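Local coordinates for leucyl-trna synthetase (Plasmodium falciparum, PDB 5FOC), which probably attaches leucine to its cognate tRNA using ATP and, through the editing domain described here, probably deacylates wrongly charged tRNA, at residues 26-31 with 216-221; 129-134 with 340-345; 269-274 with 317-322; 294-299 with 304-309. The protein carries 2 engineered substitutions. All coordinates share one frame; numbering follows the deposited sequence.

Interaction 1 (26-31 with 216-221)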
loop_
_atom_site.group_PDB
_atom_site.type_symbol
_atom_site.label_atom_id
_atom_site.label_comp_id
_atom_site.label_asym_id
_atom_site.label_seq_id
_atom_site.Cartn_x
_atom_site.Cartn_y
_atom_site.Cartn_z
ATOM N N MET A 26 10.391 -11.567 -12.499
ATOM C CA MET A 26 10.961 -12.707 -13.181
ATOM C C MET A 26 11.809 -13.576 -12.258
ATOM O O MET A 26 11.883 -14.784 -12.454
ATOM C CB MET A 26 11.798 -12.235 -14.424
ATOM C CG MET A 26 10.917 -11.611 -15.493
ATOM S SD MET A 26 9.514 -12.633 -16.038
ATOM C CE MET A 26 10.279 -14.213 -16.385
ATOM N N ASN A 27 12.440 -12.971 -11.251
ATOM C CA ASN A 27 13.151 -13.759 -10.240
ATOM C C ASN A 27 12.182 -14.737 -9.536
ATOM O O ASN A 27 12.505 -15.914 -9.343
ATOM C CB ASN A 27 13.836 -12.863 -9.180
ATOM C CG ASN A 27 15.090 -12.184 -9.708
ATOM O OD1 ASN A 27 15.661 -12.618 -10.698
ATOM N ND2 ASN A 27 15.517 -11.104 -9.046
ATOM N N SER A 28 10.982 -14.234 -9.247
ATOM C CA SER A 28 9.908 -15.049 -8.603
ATOM C C SER A 28 9.373 -16.139 -9.507
ATOM O O SER A 28 9.173 -17.287 -9.050
ATOM C CB SER A 28 8.797 -14.138 -8.100
ATOM O OG SER A 28 9.341 -13.328 -7.079
ATOM N N ILE A 29 9.171 -15.817 -10.789
ATOM C CA ILE A 29 8.753 -16.825 -11.749
ATOM C C ILE A 29 9.798 -17.929 -11.748
ATOM O O ILE A 29 9.507 -19.099 -11.676
ATOM C CB ILE A 29 8.587 -16.262 -13.184
ATOM C CG1 ILE A 29 7.453 -15.236 -13.275
ATOM C CG2 ILE A 29 8.357 -17.350 -14.217
ATOM C CD1 ILE A 29 6.080 -15.746 -12.836
ATOM N N ARG A 30 11.066 -17.560 -11.927
ATOM C CA ARG A 30 12.081 -18.574 -11.983
ATOM C C ARG A 30 12.181 -19.439 -10.732
ATOM O O ARG A 30 12.322 -20.644 -10.850
ATOM C CB ARG A 30 13.450 -17.959 -12.281
ATOM C CG ARG A 30 13.807 -17.927 -13.759
ATOM C CD ARG A 30 15.252 -17.466 -14.075
ATOM N NE ARG A 30 15.595 -16.224 -13.434
ATOM C CZ ARG A 30 15.427 -15.013 -13.934
ATOM N NH1 ARG A 30 14.961 -14.820 -15.169
ATOM N NH2 ARG A 30 15.776 -13.972 -13.174
ATOM N N SER A 31 12.137 -18.813 -9.553
ATOM C CA SER A 31 12.140 -19.542 -8.263
ATOM C C SER A 31 11.022 -20.539 -8.157
ATOM O O SER A 31 11.211 -21.665 -7.672
ATOM C CB SER A 31 12.008 -18.589 -7.084
ATOM O OG SER A 31 13.062 -17.669 -7.078
ATOM N N ASN A 216 1.470 -13.524 -10.292
ATOM C CA ASN A 216 2.529 -13.925 -9.409
ATOM C C ASN A 216 2.071 -13.807 -7.959
ATOM O O ASN A 216 1.081 -13.127 -7.650
ATOM C CB ASN A 216 3.806 -13.045 -9.656
ATOM C CG ASN A 216 5.065 -13.844 -9.651
ATOM O OD1 ASN A 216 5.165 -14.886 -9.030
ATOM N ND2 ASN A 216 6.088 -13.334 -10.415
ATOM N N LYS A 217 2.851 -14.446 -7.094
ATOM C CA LYS A 217 2.666 -14.416 -5.651
ATOM C C LYS A 217 4.068 -14.261 -5.062
ATOM O O LYS A 217 4.930 -15.113 -5.285
ATOM C CB LYS A 217 1.975 -15.704 -5.184
ATOM C CG LYS A 217 1.842 -15.793 -3.708
ATOM C CD LYS A 217 1.192 -17.098 -3.295
ATOM C CE LYS A 217 2.209 -18.205 -3.151
ATOM N NZ LYS A 217 1.499 -19.435 -2.684
ATOM N N ILE A 218 4.298 -13.148 -4.364
ATOM C CA ILE A 218 5.639 -12.744 -3.954
ATOM C C ILE A 218 5.668 -12.346 -2.466
ATOM O O ILE A 218 4.832 -11.539 -2.009
ATOM C CB ILE A 218 6.198 -11.622 -4.902
ATOM C CG1 ILE A 218 6.172 -12.090 -6.356
ATOM C CG2 ILE A 218 7.563 -11.192 -4.457
ATOM C CD1 ILE A 218 6.549 -11.021 -7.376
ATOM N N LYS A 219 6.630 -12.886 -1.716
ATOM C CA LYS A 219 6.767 -12.509 -0.292
ATOM C C LYS A 219 7.121 -11.037 -0.193
ATOM O O LYS A 219 7.903 -10.506 -1.016
ATOM C CB LYS A 219 7.778 -13.362 0.476
ATOM C CG LYS A 219 7.143 -14.376 1.434
ATOM C CD LYS A 219 8.188 -15.150 2.235
ATOM C CE LYS A 219 8.860 -14.305 3.310
ATOM N NZ LYS A 219 10.212 -14.838 3.635
ATOM N N GLY A 220 6.549 -10.349 0.763
ATOM C CA GLY A 220 6.680 -8.913 0.895
ATOM C C GLY A 220 8.112 -8.428 1.027
ATOM O O GLY A 220 8.425 -7.338 0.555
ATOM N N GLU A 221 8.964 -9.250 1.635
ATOM C CA GLU A 221 10.373 -8.914 1.845
ATOM C C GLU A 221 11.051 -8.505 0.528
ATOM O O GLU A 221 11.946 -7.650 0.496
ATOM C CB GLU A 221 11.133 -10.061 2.508
ATOM C CG GLU A 221 11.184 -11.373 1.769
ATOM C CD GLU A 221 12.117 -12.393 2.427
ATOM O OE1 GLU A 221 13.097 -12.034 3.100
ATOM O OE2 GLU A 221 11.896 -13.583 2.242
#
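Ser-28 lays its side chain against the CG1-CD1 arm of Ile-218. Its OG lies 3.5 Å from Ile-218 CG1, and its CB is 3.8 Å from the same carbon. The hydroxyl therefore meets hydrocarbon on this side. Its hydrogen bond is local: OG pairs with Ile-24 O, one turn back in the same helix. The torsion explains this. OG sits beside its own backbone N (chi1 -65°), which turns it back toward that carbonyl.

The second pair is Ile-29 and Asn-216. The CD1 tip of Ile-29 reaches the amide of Asn-216, with CD1 3.4 Å from ND2 and 3.8 Å from CG. Ser-28 CB adds a further touch, 3.7 Å from Asn-216 ND2. The amide is thus met by both helix side chains. Its oxygen is held by the next residue: Lys-217 N donates to Asn-216 OD1 at 3.0 Å. That donor lies 20° out of the carbonyl plane. ND2 also makes a weak hydrogen bond to Phe-25 O of the helix. Phe-95 and Trp-110 also pack on Ile-29.

Helix 18-35 runs nearly at a right angle to strand 216-219, and their local axes pass 8.7 Å apart. Strand 216-219 pairs antiparallel with 146-152. The contact thus packs helix 18-35 across a strand of the large mixed sheet of the editing domain.

Interaction 2 (129-134 with 340-345); sequences KPETAY and GIMTVD
Glu-131 rests its aliphatic part on the thioether of Met-342. It belongs to the 3-10 segment that starts at Pro-130. Met-342 lies on strand 341-342, which pairs antiparallel with strand 298-299 in a small two-stranded sheet. The two side chains cross at about a right angle.

Starting at the root, Glu-131 CB lies 3.7 Å from Met-342 CE and a little further from SD. The next carbon, CG, is 3.9 Å from Met-342 SD and about as far from the methyl. From there the chain bends at chi2 (-74°). The carboxylate leads away from the methionine, and OE1 forms a salt bridge with Arg-356 of helix 352-365. The charge is answered by Arg-356, while CB and CG serve as an apolar surface. Met-342 is itself folded, with bends at chi2 and chi3 that bring CE back to the 3-10 segment. Cys-355 of helix 352-365 touches both Glu-131 and Met-342.

Tyr-134, further along the same 3-10 segment, makes the second touch. Its ring packs on Val-344, with CG anti to the backbone N (chi1 177°). Tyr-134 CD2 is 3.5 Å from Val-344 CG1, and CE2 is 3.8 Å from that methyl. The two side chains meet obliquely. Cys-297, next to strand 298-299, also packs on Val-344. Back at the glutamate, Met-342 CE also reaches the backbone, 3.3 Å from Glu-131 O.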
loop_
_atom_site.group_PDB
_atom_site.type_symbol
_atom_site.label_atom_id
_atom_site.label_comp_id
_atom_site.label_asym_id
_atom_site.label_seq_id
_atom_site.Cartn_x
_atom_site.Cartn_y
_atom_site.Cartn_z
ATOM N N LYS A 129 -7.649 6.927 7.186
ATOM C CA LYS A 129 -7.449 8.319 7.340
ATOM C C LYS A 129 -6.957 8.917 6.006
ATOM O O LYS A 129 -5.793 9.397 5.921
ATOM C CB LYS A 129 -6.422 8.603 8.435
ATOM C CG LYS A 129 -6.532 7.978 9.798
ATOM C CD LYS A 129 -5.403 8.587 10.651
ATOM C CE LYS A 129 -5.043 7.789 11.882
ATOM N NZ LYS A 129 -4.094 8.501 12.788
ATOM N N PRO A 130 -7.791 8.883 4.957
ATOM C CA PRO A 130 -7.347 9.389 3.629
ATOM C C PRO A 130 -6.910 10.828 3.609
ATOM O O PRO A 130 -6.043 11.162 2.771
ATOM C CB PRO A 130 -8.545 9.193 2.709
ATOM C CG PRO A 130 -9.733 9.070 3.690
ATOM C CD PRO A 130 -9.194 8.412 4.915
ATOM N N GLU A 131 -7.409 11.655 4.513
ATOM C CA GLU A 131 -7.059 13.071 4.633
ATOM C C GLU A 131 -5.562 13.300 4.968
ATOM O O GLU A 131 -5.109 14.444 4.946
ATOM C CB GLU A 131 -7.980 13.802 5.642
ATOM C CG GLU A 131 -7.808 13.413 7.111
ATOM C CD GLU A 131 -8.375 12.035 7.525
ATOM O OE1 GLU A 131 -9.055 11.343 6.716
ATOM O OE2 GLU A 131 -8.123 11.641 8.693
ATOM N N THR A 132 -4.888 12.258 5.426
ATOM C CA THR A 132 -3.463 12.307 5.784
ATOM C C THR A 132 -2.570 11.900 4.613
ATOM O O THR A 132 -1.362 11.935 4.799
ATOM C CB THR A 132 -3.164 11.377 7.009
ATOM O OG1 THR A 132 -3.277 9.984 6.657
ATOM C CG2 THR A 132 -4.136 11.728 8.230
ATOM N N ALA A 133 -3.118 11.555 3.462
ATOM C CA ALA A 133 -2.311 10.995 2.364
ATOM C C ALA A 133 -1.220 11.972 1.900
ATOM O O ALA A 133 -0.132 11.523 1.393
ATOM C CB ALA A 133 -3.168 10.605 1.199
ATOM N N TYR A 134 -1.475 13.269 1.998
ATOM C CA TYR A 134 -0.380 14.254 1.564
ATOM C C TYR A 134 0.889 14.024 2.354
ATOM O O TYR A 134 2.014 14.277 1.787
ATOM C CB TYR A 134 -0.865 15.683 1.752
ATOM C CG TYR A 134 0.093 16.804 1.457
ATOM C CD1 TYR A 134 0.376 17.118 0.143
ATOM C CD2 TYR A 134 0.588 17.594 2.452
ATOM C CE1 TYR A 134 1.207 18.202 -0.170
ATOM C CE2 TYR A 134 1.438 18.676 2.169
ATOM C CZ TYR A 134 1.699 18.962 0.850
ATOM O OH TYR A 134 2.508 20.000 0.527
ATOM N N GLY A 340 -9.799 17.195 15.273
ATOM C CA GLY A 340 -8.615 17.624 14.504
ATOM C C GLY A 340 -8.959 18.764 13.559
ATOM O O GLY A 340 -10.113 18.865 13.087
ATOM N N ILE A 341 -7.938 19.586 13.245
ATOM C CA ILE A 341 -8.033 20.638 12.231
ATOM C C ILE A 341 -6.969 20.311 11.185
ATOM O O ILE A 341 -5.825 20.024 11.535
ATOM C CB ILE A 341 -7.775 22.042 12.823
ATOM C CG1 ILE A 341 -8.793 22.331 13.944
ATOM C CG2 ILE A 341 -7.857 23.122 11.752
ATOM C CD1 ILE A 341 -8.406 23.459 14.867
ATOM N N MET A 342 -7.373 20.326 9.926
ATOM C CA MET A 342 -6.427 20.124 8.812
ATOM C C MET A 342 -5.452 21.284 8.643
ATOM O O MET A 342 -5.818 22.466 8.723
ATOM C CB MET A 342 -7.191 19.928 7.517
ATOM C CG MET A 342 -8.190 18.762 7.479
ATOM S SD MET A 342 -7.599 17.172 8.021
ATOM C CE MET A 342 -6.308 16.937 6.769
ATOM N N THR A 343 -4.215 20.921 8.325
ATOM C CA THR A 343 -3.114 21.904 8.178
ATOM C C THR A 343 -2.441 21.976 6.778
ATOM O O THR A 343 -1.421 22.701 6.580
ATOM C CB THR A 343 -2.022 21.633 9.222
ATOM O OG1 THR A 343 -1.525 20.305 9.042
ATOM C CG2 THR A 343 -2.558 21.816 10.633
ATOM N N VAL A 344 -3.013 21.250 5.824
ATOM C CA VAL A 344 -2.447 21.105 4.453
ATOM C C VAL A 344 -3.464 21.400 3.379
ATOM O O VAL A 344 -4.691 21.158 3.586
ATOM C CB VAL A 344 -1.866 19.681 4.242
ATOM C CG1 VAL A 344 -0.666 19.486 5.176
ATOM C CG2 VAL A 344 -2.944 18.591 4.477
ATOM N N ASP A 345 -3.015 21.937 2.242
ATOM C CA ASP A 345 -3.865 22.094 1.083
ATOM C C ASP A 345 -4.413 20.768 0.589
ATOM O O ASP A 345 -3.720 19.760 0.670
ATOM C CB ASP A 345 -3.105 22.728 -0.135
ATOM C CG ASP A 345 -2.691 24.159 0.073
ATOM O OD1 ASP A 345 -3.142 24.856 0.994
ATOM O OD2 ASP A 345 -1.885 24.596 -0.773
#

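Interaction 3 (269-274 with 317-322)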
loop_
_atom_site.group_PDB
_atom_site.type_symbol
_atom_site.label_atom_id
_atom_site.label_comp_id
_atom_site.label_asym_id
_atom_site.label_seq_id
_atom_site.Cartn_x
_atom_site.Cartn_y
_atom_site.Cartn_z
ATOM N N LEU A 269 8.601 3.386 12.003
ATOM C CA LEU A 269 9.686 4.140 11.379
ATOM C C LEU A 269 10.817 4.397 12.385
ATOM O O LEU A 269 12.006 4.218 12.043
ATOM C CB LEU A 269 9.151 5.424 10.723
ATOM C CG LEU A 269 10.207 6.317 10.030
ATOM C CD1 LEU A 269 11.039 5.551 8.980
ATOM C CD2 LEU A 269 9.498 7.542 9.435
ATOM N N GLU A 270 10.483 4.763 13.612
ATOM C CA GLU A 270 11.457 4.957 14.680
ATOM C C GLU A 270 12.261 3.682 14.997
ATOM O O GLU A 270 13.448 3.766 15.206
ATOM C CB GLU A 270 10.770 5.529 15.924
ATOM C CG GLU A 270 11.642 5.705 17.158
ATOM C CD GLU A 270 12.606 6.878 17.116
ATOM O OE1 GLU A 270 12.726 7.571 16.079
ATOM O OE2 GLU A 270 13.265 7.100 18.161
ATOM N N ASP A 271 11.617 2.503 15.000
ATOM C CA ASP A 271 12.317 1.228 15.249
ATOM C C ASP A 271 13.273 0.929 14.101
ATOM O O ASP A 271 14.409 0.493 14.306
ATOM C CB ASP A 271 11.321 0.064 15.431
ATOM C CG ASP A 271 10.762 -0.027 16.837
ATOM O OD1 ASP A 271 11.214 0.650 17.759
ATOM O OD2 ASP A 271 9.771 -0.762 17.024
ATOM N N ILE A 272 12.824 1.186 12.877
ATOM C CA ILE A 272 13.686 0.984 11.705
ATOM C C ILE A 272 14.916 1.859 11.762
ATOM O O ILE A 272 16.053 1.394 11.527
ATOM C CB ILE A 272 12.893 1.173 10.396
ATOM C CG1 ILE A 272 11.862 0.038 10.265
ATOM C CG2 ILE A 272 13.796 1.135 9.170
ATOM C CD1 ILE A 272 10.846 0.221 9.179
ATOM N N ARG A 273 14.709 3.126 12.086
ATOM C CA ARG A 273 15.791 4.091 12.206
ATOM C C ARG A 273 16.754 3.684 13.308
ATOM O O ARG A 273 17.959 3.618 13.104
ATOM C CB ARG A 273 15.250 5.483 12.477
ATOM C CG ARG A 273 14.600 6.089 11.247
ATOM C CD ARG A 273 13.980 7.426 11.541
ATOM N NE ARG A 273 13.601 8.076 10.308
ATOM C CZ ARG A 273 12.785 9.121 10.182
ATOM N NH1 ARG A 273 12.165 9.650 11.220
ATOM N NH2 ARG A 273 12.541 9.623 8.973
ATOM N N LYS A 274 16.221 3.368 14.469
ATOM C CA LYS A 274 17.014 2.952 15.623
ATOM C C LYS A 274 17.845 1.690 15.365
ATOM O O LYS A 274 18.942 1.568 15.865
ATOM C CB LYS A 274 16.027 2.704 16.771
ATOM C CG LYS A 274 16.599 2.302 18.107
ATOM C CD LYS A 274 15.481 2.097 19.129
ATOM C CE LYS A 274 14.671 3.362 19.415
ATOM N NZ LYS A 274 13.706 3.076 20.515
ATOM N N VAL A 317 5.313 4.486 24.412
ATOM C CA VAL A 317 5.332 3.352 23.490
ATOM C C VAL A 317 6.748 2.844 23.328
ATOM O O VAL A 317 7.662 3.618 23.009
ATOM C CB VAL A 317 4.798 3.726 22.099
ATOM C CG1 VAL A 317 5.072 2.587 21.116
ATOM C CG2 VAL A 317 3.323 4.132 22.177
ATOM N N SER A 318 6.928 1.540 23.503
ATOM C CA SER A 318 8.264 0.944 23.552
ATOM C C SER A 318 8.797 0.464 22.224
ATOM O O SER A 318 10.002 0.391 22.068
ATOM C CB SER A 318 8.291 -0.185 24.573
ATOM O OG SER A 318 8.018 0.391 25.832
ATOM N N SER A 319 7.896 0.138 21.298
ATOM C CA SER A 319 8.209 -0.387 19.988
ATOM C C SER A 319 6.913 -0.411 19.164
ATOM O O SER A 319 5.799 -0.187 19.698
ATOM C CB SER A 319 8.766 -1.806 20.060
ATOM O OG SER A 319 7.691 -2.725 20.331
ATOM N N TYR A 320 7.042 -0.721 17.871
ATOM C CA TYR A 320 5.867 -0.771 17.001
ATOM C C TYR A 320 5.060 -2.031 17.255
ATOM O O TYR A 320 3.975 -2.166 16.725
ATOM C CB TYR A 320 6.205 -0.575 15.517
ATOM C CG TYR A 320 6.667 -1.789 14.740
ATOM C CD1 TYR A 320 8.031 -2.111 14.604
ATOM C CD2 TYR A 320 5.760 -2.539 14.015
ATOM C CE1 TYR A 320 8.431 -3.219 13.872
ATOM C CE2 TYR A 320 6.137 -3.630 13.286
ATOM C CZ TYR A 320 7.488 -3.961 13.187
ATOM O OH TYR A 320 7.829 -5.067 12.434
ATOM N N LYS A 321 5.619 -2.949 18.033
ATOM C CA LYS A 321 4.912 -4.159 18.464
ATOM C C LYS A 321 4.417 -4.117 19.909
ATOM O O LYS A 321 3.903 -5.128 20.413
ATOM C CB LYS A 321 5.839 -5.360 18.261
ATOM C CG LYS A 321 6.197 -5.583 16.792
ATOM C CD LYS A 321 7.437 -6.448 16.600
ATOM C CE LYS A 321 8.691 -5.636 16.832
ATOM N NZ LYS A 321 9.887 -6.462 16.545
ATOM N N ASP A 322 4.487 -2.956 20.548
ATOM C CA ASP A 322 3.905 -2.719 21.891
ATOM C C ASP A 322 2.405 -3.066 21.884
ATOM O O ASP A 322 1.650 -2.574 21.051
ATOM C CB ASP A 322 4.145 -1.245 22.261
ATOM C CG ASP A 322 3.945 -0.940 23.732
ATOM O OD1 ASP A 322 2.948 -1.435 24.327
ATOM O OD2 ASP A 322 4.767 -0.171 24.299
HETATM O O HOH W 1 11.756 -0.143 20.124
#
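Asp-271 OD1 takes the shortest polar bond here, 2.6 Å from a water that donates to it. The same water donates to Ser-318 O at 2.7 Å, so it joins the helix side chain to the loop backbone. The other oxygen bonds directly. Tyr-320 N donates to Asp-271 OD2 at 2.9 Å, with an N-H...O angle of 162°. The donor comes on the syn side, tilted out of the carboxylate plane. The two carboxylate oxygens thus hold Ser-318 and Tyr-320, on either side of Ser-319 in the chain, and the buried carboxylate is held at both oxygens.

OD2 has carbon neighbours as well. It lies 3.3 Å from Tyr-320 CD1, at the ring edge near its plane, and 3.4 Å from Ser-319 CB. The carboxylate and ring planes are turned 56° apart. The tyrosine CG stands between backbone N and carbonyl carbon (chi1 83°), which brings CD1 up to the aspartate. Its hydroxyl end is fixed elsewhere, by a hydrogen bond to Thr-244 OG1. Ala-267 and Cys-268, earlier in helix 263-274, also touch the ring. Lys-321 NZ is not in contact with Asp-271, but its positive charge may help to stabilise the carboxylate.

The loop is also braced from within. Ser-318 N donates to Asp-322 OD2 at 2.9 Å through the anti lone pair. Ser-319 OG accepts from Lys-321 N at 3.1 Å, which makes an ST turn. The type I beta turn 319-322 ends at Asp-322, whose side chain caps a backbone N at the approach to helix 325-339. Asp-271 thus anchors a capped helix start.

Interaction 4 (294-299 with 304-309); sequences SESCIE and GNNTGK
The start of helix 307-314 is pinned to the backbone leading into strand 298-299 by Ser-296 and Asn-306. Asn-306 occupies the N-cap position but makes no capping bond with its side chain. Its backbone N instead donates to Ser-296 OG at 2.9 Å. The bond is nearly straight, with an N-H...O angle of 172°. The serine hydroxyl stands anti to its own backbone N (chi1 -172°), which points it at the helix start. OG has a stronger outside partner in Asp-261 OD1, to which it presumably donates. Asp-261 OD2 also takes Cys-297 N, so one carboxylate positions both the serine and the chain next to it.

Ser-296 CB lies over one face of the Asn-306 amide, 3.8 Å from its OD1. A water then extends the amide to the chain further back. That water donates to Asn-306 OD1 at 2.6 Å and to Ser-294 O at 2.8 Å. A second water does the same work nearer the strand. It accepts from Thr-307 N at 2.9 Å and donates to Ile-298 O at 2.7 Å. The first backbone N of the helix is therefore satisfied by solvent that also serves the strand. Thr-307 OG1 is bound to Gln-336 NE2, which ties the helix start to helix 325-339.

Gly-304 has backbone angles that call for glycine. Its carbonyl oxygen receives a CA-H...O contact. Next to the short connection between the segments, Glu-299 CA lies 3.3 Å from Gly-304 O.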
loop_
_atom_site.group_PDB
_atom_site.type_symbol
_atom_site.label_atom_id
_atom_site.label_comp_id
_atom_site.label_asym_id
_atom_site.label_seq_id
_atom_site.Cartn_x
_atom_site.Cartn_y
_atom_site.Cartn_z
ATOM N N SER A 294 7.596 13.360 7.013
ATOM C CA SER A 294 6.144 13.297 6.828
ATOM C C SER A 294 5.515 14.623 7.228
ATOM O O SER A 294 5.632 15.009 8.370
ATOM C CB SER A 294 5.656 12.220 7.735
ATOM O OG SER A 294 4.202 12.208 7.733
ATOM N N GLU A 295 4.912 15.338 6.280
ATOM C CA GLU A 295 4.330 16.624 6.549
ATOM C C GLU A 295 3.020 16.346 7.330
ATOM O O GLU A 295 2.184 15.665 6.819
ATOM C CB GLU A 295 3.992 17.356 5.268
ATOM C CG GLU A 295 3.502 18.773 5.472
ATOM C CD GLU A 295 4.601 19.737 5.849
ATOM O OE1 GLU A 295 5.716 19.670 5.240
ATOM O OE2 GLU A 295 4.340 20.550 6.769
ATOM N N SER A 296 2.930 16.875 8.534
ATOM C CA SER A 296 1.732 16.649 9.395
ATOM C C SER A 296 0.529 17.345 8.773
ATOM O O SER A 296 0.585 18.527 8.366
ATOM C CB SER A 296 1.995 17.176 10.790
ATOM O OG SER A 296 0.925 16.802 11.664
ATOM N N CYS A 297 -0.558 16.584 8.660
ATOM C CA CYS A 297 -1.807 17.040 8.043
ATOM C C CYS A 297 -2.880 17.475 9.061
ATOM O O CYS A 297 -3.813 18.131 8.654
ATOM C CB CYS A 297 -2.406 15.939 7.139
ATOM S SG CYS A 297 -1.271 15.539 5.771
ATOM N N ILE A 298 -2.629 17.186 10.330
ATOM C CA ILE A 298 -3.689 17.308 11.370
ATOM C C ILE A 298 -3.091 17.913 12.635
ATOM O O ILE A 298 -2.127 17.381 13.186
ATOM C CB ILE A 298 -4.355 15.955 11.736
ATOM C CG1 ILE A 298 -5.050 15.326 10.527
ATOM C CG2 ILE A 298 -5.457 16.167 12.817
ATOM C CD1 ILE A 298 -5.478 13.891 10.699
ATOM N N GLU A 299 -3.729 18.974 13.132
ATOM C CA GLU A 299 -3.364 19.543 14.413
ATOM C C GLU A 299 -4.511 19.321 15.420
ATOM O O GLU A 299 -5.691 19.334 15.062
ATOM C CB GLU A 299 -3.019 21.014 14.323
ATOM C CG GLU A 299 -4.114 21.959 13.889
ATOM C CD GLU A 299 -3.734 23.408 14.106
ATOM O OE1 GLU A 299 -2.569 23.681 14.475
ATOM O OE2 GLU A 299 -4.592 24.281 13.887
ATOM N N GLY A 304 -1.097 20.487 19.088
ATOM C CA GLY A 304 -0.417 20.933 17.861
ATOM C C GLY A 304 -0.438 19.815 16.829
ATOM O O GLY A 304 -1.293 18.900 16.869
ATOM N N ASN A 305 0.510 19.896 15.909
ATOM C CA ASN A 305 0.630 18.903 14.864
ATOM C C ASN A 305 1.613 17.788 15.297
ATOM O O ASN A 305 2.071 17.759 16.439
ATOM C CB ASN A 305 0.997 19.600 13.533
ATOM C CG ASN A 305 2.364 20.231 13.546
ATOM O OD1 ASN A 305 3.172 20.026 14.447
ATOM N ND2 ASN A 305 2.624 21.034 12.529
ATOM N N ASN A 306 1.908 16.857 14.409
ATOM C CA ASN A 306 2.813 15.751 14.750
ATOM C C ASN A 306 2.322 14.989 15.967
ATOM O O ASN A 306 3.083 14.636 16.848
ATOM C CB ASN A 306 4.251 16.237 14.855
ATOM C CG ASN A 306 4.774 16.587 13.507
ATOM O OD1 ASN A 306 4.896 15.716 12.675
ATOM N ND2 ASN A 306 5.005 17.867 13.250
ATOM N N THR A 307 1.020 14.728 15.946
ATOM C CA THR A 307 0.380 14.029 17.023
ATOM C C THR A 307 0.801 12.553 17.156
ATOM O O THR A 307 0.686 11.971 18.251
ATOM C CB THR A 307 -1.186 14.188 16.982
ATOM O OG1 THR A 307 -1.720 13.622 15.797
ATOM C CG2 THR A 307 -1.590 15.649 17.029
ATOM N N GLY A 308 1.277 11.942 16.079
ATOM C CA GLY A 308 1.773 10.587 16.147
ATOM C C GLY A 308 2.931 10.462 17.111
ATOM O O GLY A 308 2.954 9.573 17.944
ATOM N N LYS A 309 3.916 11.358 16.962
ATOM C CA LYS A 309 5.050 11.446 17.872
ATOM C C LYS A 309 4.578 11.827 19.286
ATOM O O LYS A 309 5.036 11.262 20.269
ATOM C CB LYS A 309 6.056 12.490 17.360
ATOM C CG LYS A 309 7.319 12.621 18.201
ATOM C CD LYS A 309 8.306 13.628 17.622
ATOM C CE LYS A 309 9.378 13.854 18.660
ATOM N NZ LYS A 309 10.432 14.822 18.311
HETATM O O HOH W 2 6.547 16.177 10.753
HETATM O O HOH W 3 -0.919 15.099 13.787
#

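In the fold
From the N terminus, helix 18-35 enters interaction 1. That contact closes a loop of 184 residues when strand 216-219 returns to the helix. Before it closes, the 129-134 turn opens interaction 2, so interactions 1 and 2 cross along the chain. They lie on opposite sides of the chain's centre. Interaction 2 closes only at 340-345. Inside its loop, interaction 3 joins helix 263-274 to the loop before helix 325-339. Interaction 4 is nested inside interaction 3 and closes a very short loop. In space, however, interaction 4 meets interaction 2. Their centres are 9 Å apart, and strands 298-299 and 341-342 pair antiparallel.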